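Local coordinates for protein putative N-acetylmuramoyl-L-alanine amidase (Neisseria meningitidis MC58, PDB 3CZX) that probably hydrolyses, as a zinc-dependent amidase, the bond between N-acetylmuramoyl and L-amino acid residues in cell-wall glycopeptides, at residues 73-78 and 140-145; 91-96 and 132-137; 6-11 and 36-41; 99-104 and 171-176. All blocks are in the same frame, centred on the assembly; numbering follows the deposited sequence.

Interaction 1 (73-78 and 140-145). With ZN (zinc ion), chain E.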
# COMPACT_ATOMS: atom_id res chain seq x y z
N VAL A 73 11.11 -13.18 15.75
CA VAL A 73 10.72 -13.73 14.46
C VAL A 73 11.20 -12.74 13.38
O VAL A 73 11.17 -11.54 13.60
CB VAL A 73 9.21 -14.00 14.38
CG1 VAL A 73 8.41 -12.72 14.46
CG2 VAL A 73 8.89 -14.83 13.13
N ALA A 74 11.68 -13.28 12.25
CA ALA A 74 12.17 -12.49 11.13
C ALA A 74 11.57 -13.04 9.85
O ALA A 74 11.71 -14.22 9.56
CB ALA A 74 13.69 -12.53 11.03
N ILE A 75 10.89 -12.17 9.09
CA ILE A 75 10.18 -12.56 7.88
C ILE A 75 10.57 -11.66 6.71
O ILE A 75 10.51 -10.41 6.84
CB ILE A 75 8.64 -12.41 8.09
CG1 ILE A 75 8.18 -13.26 9.28
CG2 ILE A 75 7.90 -12.82 6.83
CD1 ILE A 75 6.89 -12.78 9.96
N GLU A 76 11.00 -12.26 5.61
CA GLU A 76 11.20 -11.53 4.36
C GLU A 76 10.15 -11.92 3.33
O GLU A 76 9.99 -13.09 2.97
CB GLU A 76 12.61 -11.78 3.78
CG GLU A 76 12.84 -10.88 2.60
CD GLU A 76 14.25 -10.79 2.21
OE1 GLU A 76 14.65 -11.59 1.33
OE2 GLU A 76 14.94 -9.91 2.77
N PHE A 77 9.42 -10.92 2.85
CA PHE A 77 8.31 -11.15 1.96
C PHE A 77 8.80 -11.25 0.51
O PHE A 77 9.59 -10.42 0.04
CB PHE A 77 7.24 -10.05 2.09
CG PHE A 77 6.60 -9.99 3.45
CD1 PHE A 77 5.51 -10.77 3.78
CD2 PHE A 77 7.09 -9.13 4.40
CE1 PHE A 77 4.93 -10.67 5.05
CE2 PHE A 77 6.54 -9.04 5.70
CZ PHE A 77 5.47 -9.82 6.00
N HIS A 78 8.33 -12.29 -0.14
CA HIS A 78 8.60 -12.59 -1.55
C HIS A 78 7.32 -13.06 -2.21
O HIS A 78 6.31 -13.27 -1.53
CB HIS A 78 9.58 -13.75 -1.66
CG HIS A 78 11.00 -13.38 -1.38
ND1 HIS A 78 11.93 -13.20 -2.38
CD2 HIS A 78 11.64 -13.10 -0.22
CE1 HIS A 78 13.07 -12.80 -1.85
NE2 HIS A 78 12.93 -12.75 -0.54
N GLY A 140 18.01 -18.60 9.83
CA GLY A 140 16.92 -18.58 10.79
C GLY A 140 15.84 -17.52 10.56
O GLY A 140 14.98 -17.29 11.40
N GLY A 141 15.90 -16.87 9.41
CA GLY A 141 14.80 -16.03 8.96
C GLY A 141 13.79 -16.90 8.22
O GLY A 141 14.08 -18.05 7.87
N ILE A 142 12.65 -16.30 7.91
CA ILE A 142 11.56 -16.98 7.18
C ILE A 142 11.37 -16.28 5.84
O ILE A 142 11.13 -15.07 5.82
CB ILE A 142 10.25 -16.86 7.98
CG1 ILE A 142 10.40 -17.52 9.37
CG2 ILE A 142 9.04 -17.47 7.21
CD1 ILE A 142 9.23 -17.23 10.28
N VAL A 143 11.55 -17.01 4.75
CA VAL A 143 11.26 -16.50 3.41
C VAL A 143 9.82 -16.86 3.13
O VAL A 143 9.50 -18.02 2.88
CB VAL A 143 12.22 -17.09 2.36
CG1 VAL A 143 11.79 -16.73 0.91
CG2 VAL A 143 13.63 -16.65 2.66
N PHE A 144 8.94 -15.85 3.20
CA PHE A 144 7.49 -16.08 3.07
C PHE A 144 7.02 -15.74 1.67
O PHE A 144 7.20 -14.61 1.22
CB PHE A 144 6.74 -15.23 4.13
CG PHE A 144 5.27 -15.54 4.28
CD1 PHE A 144 4.76 -16.79 4.05
CD2 PHE A 144 4.39 -14.55 4.70
CE1 PHE A 144 3.40 -17.07 4.22
CE2 PHE A 144 3.07 -14.82 4.87
CZ PHE A 144 2.56 -16.06 4.63
N GLU A 145 6.42 -16.73 1.02
CA GLU A 145 5.88 -16.61 -0.33
C GLU A 145 4.40 -16.94 -0.31
O GLU A 145 3.97 -18.05 -0.60
CB GLU A 145 6.63 -17.54 -1.28
CG GLU A 145 8.11 -17.23 -1.33
CD GLU A 145 8.81 -18.05 -2.37
OE1 GLU A 145 8.74 -17.72 -3.56
OE2 GLU A 145 9.41 -19.05 -1.98
ZN ZN E . 11.86 -13.50 -4.55
O HOH W 1 12.66 -15.97 12.54
O HOH W 2 10.91 -15.49 -4.47
O HOH W 3 13.70 -14.84 -4.89

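Interaction 2 (91-96 and 132-137)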
# COMPACT_ATOMS: atom_id res chain seq x y z
N GLU A 91 3.62 -20.83 0.74
CA GLU A 91 4.68 -21.49 1.46
C GLU A 91 5.65 -20.51 2.10
O GLU A 91 5.77 -19.35 1.70
CB GLU A 91 5.39 -22.50 0.59
CG GLU A 91 6.15 -21.96 -0.58
CD GLU A 91 6.75 -23.07 -1.47
OE1 GLU A 91 6.10 -24.10 -1.72
OE2 GLU A 91 7.90 -22.90 -1.88
N ALA A 92 6.34 -21.03 3.11
CA ALA A 92 7.32 -20.27 3.87
C ALA A 92 8.48 -21.21 4.13
O ALA A 92 8.25 -22.33 4.61
CB ALA A 92 6.72 -19.80 5.17
N LEU A 93 9.68 -20.75 3.77
CA LEU A 93 10.90 -21.54 3.83
C LEU A 93 11.67 -21.10 5.05
O LEU A 93 11.95 -19.93 5.19
CB LEU A 93 11.75 -21.25 2.59
CG LEU A 93 13.07 -21.96 2.45
CD1 LEU A 93 12.77 -23.43 2.10
CD2 LEU A 93 14.01 -21.26 1.36
N SER A 94 12.04 -22.04 5.93
CA SER A 94 12.89 -21.65 7.05
C SER A 94 13.52 -22.90 7.64
O SER A 94 13.31 -23.99 7.14
CB SER A 94 12.07 -20.92 8.11
OG SER A 94 12.87 -20.26 9.09
N THR A 95 14.27 -22.70 8.71
CA THR A 95 14.75 -23.82 9.55
C THR A 95 13.58 -24.45 10.32
O THR A 95 12.58 -23.80 10.62
CB THR A 95 15.77 -23.30 10.59
OG1 THR A 95 15.22 -22.19 11.31
CG2 THR A 95 17.07 -22.83 9.93
N PRO A 96 13.70 -25.73 10.69
CA PRO A 96 12.68 -26.35 11.51
C PRO A 96 12.30 -25.64 12.79
O PRO A 96 11.14 -25.69 13.23
CB PRO A 96 13.29 -27.73 11.80
CG PRO A 96 14.10 -28.00 10.61
CD PRO A 96 14.73 -26.69 10.28
N SER A 132 16.81 -17.55 -4.11
CA SER A 132 17.80 -16.44 -4.10
C SER A 132 18.21 -15.97 -2.70
O SER A 132 19.33 -15.50 -2.50
CB SER A 132 17.28 -15.23 -4.93
OG SER A 132 16.31 -14.46 -4.23
N ARG A 133 17.30 -16.12 -1.74
CA ARG A 133 17.55 -15.72 -0.37
C ARG A 133 17.49 -16.93 0.57
O ARG A 133 17.17 -16.79 1.76
CB ARG A 133 16.53 -14.65 0.07
CG ARG A 133 16.58 -13.38 -0.77
CD ARG A 133 17.74 -12.51 -0.36
NE ARG A 133 17.37 -11.59 0.70
CZ ARG A 133 18.12 -10.58 1.14
NH1 ARG A 133 19.34 -10.39 0.67
NH2 ARG A 133 17.65 -9.77 2.09
N LEU A 134 17.80 -18.11 0.04
CA LEU A 134 17.93 -19.32 0.87
C LEU A 134 18.84 -19.05 2.06
O LEU A 134 18.57 -19.55 3.17
CB LEU A 134 18.48 -20.48 0.04
CG LEU A 134 18.54 -21.87 0.68
CD1 LEU A 134 17.17 -22.34 1.12
CD2 LEU A 134 19.14 -22.84 -0.35
N ALA A 135 19.89 -18.25 1.87
CA ALA A 135 20.79 -17.87 2.99
C ALA A 135 20.07 -17.21 4.18
O ALA A 135 20.46 -17.41 5.34
CB ALA A 135 21.92 -16.96 2.49
N TYR A 136 19.03 -16.43 3.87
CA TYR A 136 18.17 -15.78 4.88
C TYR A 136 17.41 -16.84 5.68
O TYR A 136 17.36 -16.77 6.91
CB TYR A 136 17.18 -14.85 4.17
CG TYR A 136 16.34 -13.89 5.01
CD1 TYR A 136 16.65 -12.53 5.07
CD2 TYR A 136 15.18 -14.33 5.64
CE1 TYR A 136 15.86 -11.63 5.80
CE2 TYR A 136 14.42 -13.46 6.39
CZ TYR A 136 14.74 -12.11 6.46
OH TYR A 136 13.96 -11.21 7.14
N ALA A 137 16.86 -17.81 4.97
CA ALA A 137 16.18 -18.96 5.59
C ALA A 137 17.16 -19.80 6.41
O ALA A 137 16.89 -20.13 7.56
CB ALA A 137 15.47 -19.82 4.52

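Interaction 3 (6-11 and 36-41)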
# COMPACT_ATOMS: atom_id res chain seq x y z
N ILE A 6 10.21 -8.02 16.26
CA ILE A 6 9.78 -8.60 14.99
C ILE A 6 10.62 -7.93 13.91
O ILE A 6 10.67 -6.70 13.87
CB ILE A 6 8.31 -8.30 14.74
CG1 ILE A 6 7.43 -8.91 15.84
CG2 ILE A 6 7.84 -8.86 13.38
CD1 ILE A 6 6.30 -8.05 16.24
N CYS A 7 11.25 -8.71 13.05
CA CYS A 7 12.00 -8.21 11.91
C CYS A 7 11.19 -8.50 10.65
O CYS A 7 10.77 -9.63 10.44
CB CYS A 7 13.39 -8.88 11.81
SG CYS A 7 14.31 -8.56 10.29
N LEU A 8 10.93 -7.46 9.86
CA LEU A 8 10.26 -7.62 8.58
C LEU A 8 11.09 -6.99 7.47
O LEU A 8 11.44 -5.79 7.59
CB LEU A 8 8.89 -6.94 8.61
CG LEU A 8 7.87 -7.40 9.65
CD1 LEU A 8 6.61 -6.58 9.52
CD2 LEU A 8 7.51 -8.91 9.57
N THR A 9 11.37 -7.74 6.41
CA THR A 9 12.05 -7.16 5.25
C THR A 9 11.35 -7.52 3.98
O THR A 9 10.43 -8.32 3.98
CB THR A 9 13.53 -7.60 5.24
OG1 THR A 9 13.61 -9.01 5.11
CG2 THR A 9 14.20 -7.15 6.58
N ALA A 10 11.76 -6.87 2.88
CA ALA A 10 11.18 -7.10 1.55
C ALA A 10 12.26 -7.67 0.66
O ALA A 10 13.40 -7.20 0.67
CB ALA A 10 10.60 -5.78 0.93
N GLY A 11 11.91 -8.65 -0.15
CA GLY A 11 12.83 -9.14 -1.16
C GLY A 11 12.97 -8.19 -2.31
O GLY A 11 12.05 -7.45 -2.66
N ILE A 36 2.85 -2.66 5.09
CA ILE A 36 1.49 -2.74 5.65
C ILE A 36 1.53 -3.57 6.92
O ILE A 36 0.95 -3.21 7.96
CB ILE A 36 0.48 -3.28 4.66
CG1 ILE A 36 0.39 -2.32 3.45
CG2 ILE A 36 -0.86 -3.46 5.29
CD1 ILE A 36 -0.40 -2.92 2.32
N VAL A 37 2.18 -4.73 6.87
CA VAL A 37 2.23 -5.53 8.07
C VAL A 37 2.95 -4.79 9.19
O VAL A 37 2.51 -4.86 10.33
CB VAL A 37 2.88 -6.91 7.79
CG1 VAL A 37 3.07 -7.73 9.10
CG2 VAL A 37 2.06 -7.72 6.83
N ALA A 38 4.03 -4.10 8.87
CA ALA A 38 4.81 -3.34 9.87
C ALA A 38 3.94 -2.26 10.49
O ALA A 38 3.89 -2.09 11.73
CB ALA A 38 6.04 -2.73 9.23
N SER A 39 3.23 -1.52 9.63
CA SER A 39 2.42 -0.40 10.12
C SER A 39 1.31 -0.85 11.08
O SER A 39 1.05 -0.17 12.07
CB SER A 39 1.81 0.37 8.96
OG SER A 39 0.85 -0.41 8.30
N ILE A 40 0.69 -2.01 10.83
CA ILE A 40 -0.38 -2.54 11.66
C ILE A 40 0.19 -3.05 12.99
O ILE A 40 -0.39 -2.84 14.06
CB ILE A 40 -1.19 -3.63 10.93
CG1 ILE A 40 -1.94 -3.01 9.73
CG2 ILE A 40 -2.19 -4.30 11.87
CD1 ILE A 40 -2.69 -3.97 8.82
N LEU A 41 1.33 -3.73 12.93
CA LEU A 41 1.94 -4.20 14.18
C LEU A 41 2.29 -3.01 15.08
O LEU A 41 2.07 -3.06 16.29
CB LEU A 41 3.16 -5.08 13.87
CG LEU A 41 2.89 -6.48 13.31
CD1 LEU A 41 4.15 -7.08 12.79
CD2 LEU A 41 2.23 -7.43 14.34

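Interaction 4 (99-104 and 171-176)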
# COMPACT_ATOMS: atom_id res chain seq x y z
N LYS A 99 9.18 -23.74 12.14
CA LYS A 99 8.02 -24.40 11.51
C LYS A 99 6.68 -23.86 12.02
O LYS A 99 5.80 -23.53 11.23
CB LYS A 99 8.11 -25.92 11.70
CG LYS A 99 6.88 -26.68 11.23
CD LYS A 99 6.94 -28.13 11.74
CE LYS A 99 7.87 -28.94 10.99
NZ LYS A 99 7.54 -30.36 11.36
N ARG A 100 6.53 -23.74 13.32
CA ARG A 100 5.31 -23.21 13.88
C ARG A 100 5.05 -21.81 13.36
O ARG A 100 3.95 -21.54 12.94
CB ARG A 100 5.38 -23.25 15.40
CG ARG A 100 4.33 -22.47 16.12
CD ARG A 100 2.96 -22.86 15.84
NE ARG A 100 2.06 -22.08 16.70
CZ ARG A 100 0.74 -22.18 16.68
NH1 ARG A 100 0.13 -23.00 15.82
NH2 ARG A 100 0.01 -21.43 17.50
N TRP A 101 6.06 -20.94 13.35
CA TRP A 101 5.83 -19.59 12.83
C TRP A 101 5.40 -19.61 11.38
O TRP A 101 4.48 -18.89 11.00
CB TRP A 101 7.08 -18.73 12.95
CG TRP A 101 7.18 -18.01 14.19
CD1 TRP A 101 8.14 -18.17 15.14
CD2 TRP A 101 6.34 -16.94 14.64
NE1 TRP A 101 7.95 -17.27 16.16
CE2 TRP A 101 6.85 -16.50 15.87
CE3 TRP A 101 5.22 -16.29 14.10
CZ2 TRP A 101 6.24 -15.46 16.60
CZ3 TRP A 101 4.62 -15.25 14.84
CH2 TRP A 101 5.15 -14.85 16.06
N CYS A 102 6.05 -20.45 10.57
CA CYS A 102 5.67 -20.60 9.13
C CYS A 102 4.21 -21.01 8.99
O CYS A 102 3.51 -20.53 8.07
CB CYS A 102 6.58 -21.63 8.45
SG CYS A 102 8.27 -21.04 8.24
N GLN A 103 3.77 -21.89 9.89
CA GLN A 103 2.41 -22.43 9.85
C GLN A 103 1.39 -21.37 10.31
O GLN A 103 0.31 -21.23 9.73
CB GLN A 103 2.31 -23.72 10.66
CG GLN A 103 3.05 -24.86 9.98
CD GLN A 103 3.18 -26.12 10.78
OE1 GLN A 103 3.11 -26.11 12.04
NE2 GLN A 103 3.40 -27.22 10.07
N VAL A 104 1.76 -20.59 11.33
CA VAL A 104 0.91 -19.47 11.80
C VAL A 104 0.70 -18.46 10.66
O VAL A 104 -0.43 -18.05 10.38
CB VAL A 104 1.56 -18.75 13.01
CG1 VAL A 104 0.86 -17.44 13.34
CG2 VAL A 104 1.58 -19.67 14.22
N ASP A 171 -2.25 -9.54 12.46
CA ASP A 171 -3.07 -10.01 13.58
C ASP A 171 -2.60 -11.39 14.11
O ASP A 171 -2.63 -11.66 15.34
CB ASP A 171 -4.54 -10.10 13.19
CG ASP A 171 -5.23 -8.75 13.09
OD1 ASP A 171 -4.73 -7.72 13.61
OD2 ASP A 171 -6.30 -8.74 12.44
N ALA A 172 -2.21 -12.26 13.18
CA ALA A 172 -1.73 -13.60 13.53
C ALA A 172 -0.39 -13.54 14.28
O ALA A 172 -0.14 -14.34 15.19
CB ALA A 172 -1.63 -14.49 12.27
N ILE A 173 0.50 -12.63 13.87
CA ILE A 173 1.77 -12.44 14.53
C ILE A 173 1.51 -11.96 15.94
O ILE A 173 1.98 -12.56 16.88
CB ILE A 173 2.71 -11.46 13.76
CG1 ILE A 173 3.16 -12.04 12.42
CG2 ILE A 173 3.95 -11.10 14.58
CD1 ILE A 173 3.81 -11.02 11.49
N ALA A 174 0.68 -10.94 16.08
CA ALA A 174 0.36 -10.40 17.41
C ALA A 174 -0.27 -11.46 18.29
O ALA A 174 0.10 -11.62 19.44
CB ALA A 174 -0.55 -9.19 17.29
N MSE A 175 -1.20 -12.22 17.74
CA MSE A 175 -1.86 -13.29 18.54
C MSE A 175 -0.85 -14.33 19.04
O MSE A 175 -0.90 -14.77 20.22
CB MSE A 175 -2.97 -13.94 17.73
CG MSE A 175 -3.58 -15.17 18.32
SE MSE A 175 -4.79 -14.67 19.76
CE MSE A 175 -6.29 -14.18 18.63
N GLU A 176 0.08 -14.72 18.18
CA GLU A 176 1.05 -15.75 18.55
C GLU A 176 1.97 -15.26 19.66
O GLU A 176 2.43 -16.04 20.48
CB GLU A 176 1.83 -16.17 17.30
CG GLU A 176 2.89 -17.20 17.50
CD GLU A 176 2.36 -18.59 17.85
OE1 GLU A 176 1.13 -18.81 17.88
OE2 GLU A 176 3.22 -19.48 18.08

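Interaction 1 (73-78 and 140-145)
Glu76 bonds through its backbone to Ile142 and Phe144 where strands 73-77 and 142-145 run parallel in the central sheet. Four hydrogen bonds join the strands. Glu76 N gives to Ile142 O at 2.8 Å, almost straight, and Glu76 O accepts from Phe144 N. Ile142 N reaches Ala74 O, and His78 N reaches Phe144 O. A water bridges Ala74 N and Gly140 O.

The apolar contacts lie on the face of Ile75, Phe77, Ile142 and Phe144. Ile75 CG2 rests against Phe144 CB at 3.8 Å. Phe77 CE1 meets the edge of the Phe144 ring, 3.9 Å from CD2. Ile142 CD1 touches Val73 CG2 at 3.7 Å.

The polar chemistry centres on His78. Its CG lies anti to the carbonyl carbon (chi1 -77°), which brings the ring to the metal. Its ND1 binds the zinc ion at 2.2 Å, and its NE2 gives a hydrogen bond to Glu76 OE1 at 2.8 Å, nearly in the ring plane. Val143 CG1 packs on CD2 of the ring. Two waters, His12 and Glu26 complete the metal site. Glu145 OE1 accepts a hydrogen bond from one of these waters. The metal and Glu76 thus fix the imidazole from both nitrogens, with Glu76 as its second-shell partner.

Interaction 2 (91-96 and 132-137)
Ser94 and Ala137 bring their CA atoms to 4.5 Å, where the end of strand 91-94 passes the short helix 134-138. No hydrogen bond crosses between the two segments.

The side-chain contact is apolar and small. Leu93 and Ala137 carry most of it. Leu93 CG lies anti to the backbone N (chi1 179°), and CD2 reaches Ala137 and Leu134. CD2 comes to 3.8 Å from Ala137 CB. It also meets Leu134 CD1 at 3.3 Å, tighter than a usual contact between methyl groups. The two leucines cross at an angle.

Ala137 points its methyl group at the strand. Besides Leu93 CD2, this CB touches the backbone, at 3.6 Å from Leu93 O. Beyond the strand, Thr95 CG2 lies 3.6 Å from Ala137 O. Ser94 directs its hydroxyl elsewhere, to a hydrogen bond with Gly141 O just after the helix.

Arg133 holds the N-cap position of the helix, and its side chain leads away from the strand to a salt bridge with Glu76. Tyr136 packs on Ala74 and Glu76 of strand 73-77, two places along the sheet. The helix therefore lies across one face of the sheet, near the zinc site. With van der Waals packing and no hydrogen bond between these segments, their fit depends on shape, while the polar groups of Arg133 and Ser94 bond to other parts of the fold.

Interaction 3 (6-11 and 36-41)
Leu8 drives its CD1 methyl into the helix 26-45, which packs on one face of the central sheet in this alpha/beta fold of the Amidase_3 family. Strand 6-10 and the short helix segment 36-41 run roughly antiparallel, at 155°, with their axes 9.4 Å apart. Ile6 and Leu8 turn toward the helix, and Val37 and Leu41 turn toward the strand.

The tight part is around Leu8. Its CG sits beside the backbone N, opposite the carbonyl carbon (chi1 -59°), and the chain then extends to the helix. CD1 meets Val37 CG1 at 3.7 Å. It also lies against both the side chain and the backbone of Ala38, at 3.9 Å from Ala38 CB and 3.6 Å from Ala38 N.

The Ile6 end is looser. CG2 and CD1 of Ile6 both meet the one CD1 methyl of Leu41, at longer range than the Leu8 contacts with Val37 and Ala38. Leu47 from the following loop packs on both residues.

The far side of the helix differs. Ile36 and Ile40 touch the long helix 152-177, so that side is also buried. Ser39 is partly exposed, and its OG donates to Ile36 O at 2.8 Å, an oxygen that also accepts from Ile40 N. Leu41 CD1 joins the two parts, 4.1 Å from both Ile6 CG2 and Leu8 CD1.

Interaction 4 (99-104 and 171-176)
Arg100 and Glu176 form a salt bridge between helices 99-113 and 152-177, two helices packed side by side against the sheet of this alpha/beta amidase. The short segments run at 138°, with axes 10.6 Å apart.

The bridge is side-on and uses two nitrogens for two oxygens. Arg100 NH2 gives to Glu176 OE1 at 2.9 Å, on the syn side of the carboxylate. Arg100 NE gives to Glu176 OE2 at 3.2 Å, from above the carboxylate plane. The two flat groups are turned 61° apart. Both acceptor oxygens are tilted from the guanidinium plane. Each oxygen of Glu176 therefore has a donor. The Arg100 chain bends after CG (chi2 58°), and its end meets that of Glu176 from the opposite direction. Val104 CG2 lies over one face of the guanidinium.

Beneath the charges the contact is apolar. Val104 CG1 meets Ala172 CB at 4.0 Å and also touches Ala172 O. Trp101 reaches across with its six-membered ring, and its CH2 lies 4.2 Å from Ile173 CG2. Trp101 also touches Val73 and Ile142 of the sheet.

Other polar groups of these segments bond elsewhere. Lys99 NZ pairs with Glu120, Gln103 NE2 with the backbone of Glu120, and Asp171 OD1 with Tyr45. Glu176 also makes a CH-pi contact: its CG sits over one face of the Trp101 ring, 3.8 Å from the centroid of the six-membered ring.

How the interactions relate
Interactions 1, 2 and 3 are buried, while interaction 4 lies at the surface. The sheet ties them together. Interaction 1 pairs two of its central strands, and strands 91-94 and 6-10 of interactions 2 and 3 flank that pair. The helix of interaction 2 lies on one face of the sheet. The helices of interactions 3 and 4 lie on the other, where Ile173 touches Ile75, Val37 and Leu41. Chemistry follows place. Interaction 1 combines backbone bonds with zinc binding, interactions 2 and 3 are apolar packing without hydrogen bonds, and interaction 4 adds an outer salt bridge. Glu76 links interaction 1 to Arg133 and Thr9 of interactions 2 and 3.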